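Local coordinates for protein telomerase reverse transcriptase (Candida tropicalis MYA-3404, PDB 6ZD1) that probably extends chromosome ends as the catalytic subunit of telomerase, adding simple telomeric repeats by copying a template within the enzyme's RNA, at residues Thr479-Glu484 and Asn495-Leu500. Numbering follows the deposited sequence.
Sequences TMVSKE and NLLLRL
With chi1 of Val481 at 165°, CG1 stands anti to the backbone N and CG2 anti to the carbonyl carbon, and this rotamer directs the two methyls at two different residues of the strand. On the strand, Leu497 and Arg499 both hold CG anti to their own backbone N (chi1 -173° for Arg499), which sends the two chains out from the same face of the sheet toward the helix. Val481 CG1 meets Leu497 CD2 tip to tip at 4.1 Å, an ordinary apolar contact. Its other methyl, CG2, rests on the aliphatic part of Arg499, 3.7 Å from CD, and approaches the guanidinium obliquely, with NE 4.2 Å from CG2. The pair illustrates how helix 469-484 packs on the outer strand 495-500 of the four-stranded antiparallel sheet in the reverse transcriptase domain, the helix-on-sheet layer expected of the palm of a reverse transcriptase. A single valine, buried like both its partners, supplies the helix side of this contact, and the CA atoms of Val481 and Arg499 remain 8.5 Å apart. Beyond CD, the bend at chi3 (68°) carries the arginine's polar end away from the line of the chain, where NH2 forms a salt bridge with Asp474 OD1, earlier on the same helix, and NE hydrogen-bonds Ser305 OG. Phe504, on the neighbouring strand 503-508, touches both Val481 and Arg499.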
loop_
_atom_site.group_PDB
_atom_site.type_symbol
_atom_site.label_atom_id
_atom_site.label_comp_id
_atom_site.label_asym_id
_atom_site.label_seq_id
_atom_site.Cartn_x
_atom_site.Cartn_y
_atom_site.Cartn_z
ATOM N N THR A 479 -10.006 -19.460 -12.840
ATOM C CA THR A 479 -11.006 -20.310 -13.474
ATOM C C THR A 479 -11.031 -20.103 -14.982
ATOM O O THR A 479 -11.136 -21.068 -15.748
ATOM C CB THR A 479 -12.382 -20.020 -12.873
ATOM O OG1 THR A 479 -12.348 -20.263 -11.462
ATOM C CG2 THR A 479 -13.445 -20.903 -13.510
HETATM N N MSE A 480 -10.953 -18.852 -15.422
HETATM C CA MSE A 480 -10.970 -18.528 -16.840
HETATM C C MSE A 480 -9.774 -19.129 -17.568
HETATM O O MSE A 480 -9.932 -19.771 -18.605
HETATM C CB MSE A 480 -10.986 -17.013 -17.034
HETATM C CG MSE A 480 -10.993 -16.578 -18.488
HETATM SE SE MSE A 480 -10.737 -14.658 -18.707
HETATM C CE MSE A 480 -8.941 -14.499 -17.956
ATOM N N VAL A 481 -8.577 -18.927 -17.008
ATOM C CA VAL A 481 -7.366 -19.449 -17.636
ATOM C C VAL A 481 -7.426 -20.969 -17.726
ATOM O O VAL A 481 -7.023 -21.563 -18.734
ATOM C CB VAL A 481 -6.118 -18.971 -16.869
ATOM C CG1 VAL A 481 -4.897 -19.782 -17.271
ATOM C CG2 VAL A 481 -5.874 -17.491 -17.123
ATOM N N SER A 482 -7.981 -21.616 -16.698
ATOM C CA SER A 482 -7.955 -23.073 -16.631
ATOM C C SER A 482 -8.931 -23.708 -17.613
ATOM O O SER A 482 -8.648 -24.783 -18.153
ATOM C CB SER A 482 -8.267 -23.531 -15.206
ATOM O OG SER A 482 -8.356 -24.943 -15.124
ATOM N N LYS A 483 -10.069 -23.064 -17.867
ATOM C CA LYS A 483 -11.075 -23.629 -18.757
ATOM C C LYS A 483 -10.876 -23.210 -20.204
ATOM O O LYS A 483 -11.283 -23.937 -21.117
ATOM C CB LYS A 483 -12.483 -23.213 -18.314
ATOM C CG LYS A 483 -12.870 -23.643 -16.906
ATOM C CD LYS A 483 -14.347 -23.366 -16.631
ATOM C CE LYS A 483 -14.689 -21.893 -16.817
ATOM N NZ LYS A 483 -16.127 -21.605 -16.540
ATOM N N GLU A 484 -10.258 -22.055 -20.434
ATOM C CA GLU A 484 -10.167 -21.492 -21.771
ATOM C C GLU A 484 -8.894 -21.886 -22.512
ATOM O O GLU A 484 -8.912 -21.949 -23.745
ATOM C CB GLU A 484 -10.283 -19.966 -21.691
ATOM C CG GLU A 484 -11.682 -19.457 -21.355
ATOM C CD GLU A 484 -12.696 -19.740 -22.452
ATOM O OE1 GLU A 484 -12.287 -19.888 -23.623
ATOM O OE2 GLU A 484 -13.905 -19.812 -22.142
ATOM N N ASN A 495 5.745 -24.960 -24.236
ATOM C CA ASN A 495 5.113 -23.655 -24.112
ATOM C C ASN A 495 4.794 -23.375 -22.652
ATOM O O ASN A 495 4.619 -24.295 -21.848
ATOM C CB ASN A 495 3.850 -23.560 -24.971
ATOM C CG ASN A 495 3.039 -24.830 -24.949
ATOM O OD1 ASN A 495 3.085 -25.622 -25.888
ATOM N ND2 ASN A 495 2.295 -25.037 -23.870
ATOM N N LEU A 496 4.729 -22.086 -22.319
ATOM C CA LEU A 496 4.562 -21.632 -20.946
ATOM C C LEU A 496 3.663 -20.405 -20.914
ATOM O O LEU A 496 3.937 -19.419 -21.602
ATOM C CB LEU A 496 5.918 -21.302 -20.316
ATOM C CG LEU A 496 5.861 -20.548 -18.988
ATOM C CD1 LEU A 496 5.351 -21.465 -17.892
ATOM C CD2 LEU A 496 7.222 -19.963 -18.630
ATOM N N LEU A 497 2.595 -20.471 -20.122
ATOM C CA LEU A 497 1.690 -19.351 -19.901
ATOM C C LEU A 497 1.720 -18.951 -18.433
ATOM O O LEU A 497 1.660 -19.810 -17.546
ATOM C CB LEU A 497 0.255 -19.700 -20.316
ATOM C CG LEU A 497 -0.810 -18.611 -20.149
ATOM C CD1 LEU A 497 -0.558 -17.457 -21.111
ATOM C CD2 LEU A 497 -2.212 -19.178 -20.336
ATOM N N LEU A 498 1.795 -17.646 -18.181
ATOM C CA LEU A 498 1.873 -17.090 -16.838
ATOM C C LEU A 498 0.890 -15.934 -16.715
ATOM O O LEU A 498 0.661 -15.196 -17.682
ATOM C CB LEU A 498 3.284 -16.604 -16.506
ATOM C CG LEU A 498 4.401 -17.643 -16.485
ATOM C CD1 LEU A 498 5.710 -16.953 -16.168
ATOM C CD2 LEU A 498 4.096 -18.721 -15.464
ATOM N N ARG A 499 0.293 -15.798 -15.527
ATOM C CA ARG A 499 -0.678 -14.751 -15.254
ATOM C C ARG A 499 -0.272 -14.003 -13.993
ATOM O O ARG A 499 0.022 -14.616 -12.965
ATOM C CB ARG A 499 -2.098 -15.318 -15.122
ATOM C CG ARG A 499 -3.168 -14.245 -14.996
ATOM C CD ARG A 499 -4.565 -14.836 -14.877
ATOM N NE ARG A 499 -4.749 -15.548 -13.618
ATOM C CZ ARG A 499 -4.998 -14.953 -12.457
ATOM N NH1 ARG A 499 -5.086 -13.630 -12.394
ATOM N NH2 ARG A 499 -5.153 -15.681 -11.360
ATOM N N LEU A 500 -0.299 -12.670 -14.095
ATOM C CA LEU A 500 0.023 -11.750 -12.973
ATOM C C LEU A 500 -1.076 -10.683 -12.905
ATOM O O LEU A 500 -1.003 -9.715 -13.690
ATOM C CB LEU A 500 1.395 -11.116 -13.224
ATOM C CG LEU A 500 2.030 -10.426 -12.017
ATOM C CD1 LEU A 500 1.524 -11.034 -10.718
ATOM C CD2 LEU A 500 3.548 -10.504 -12.086
#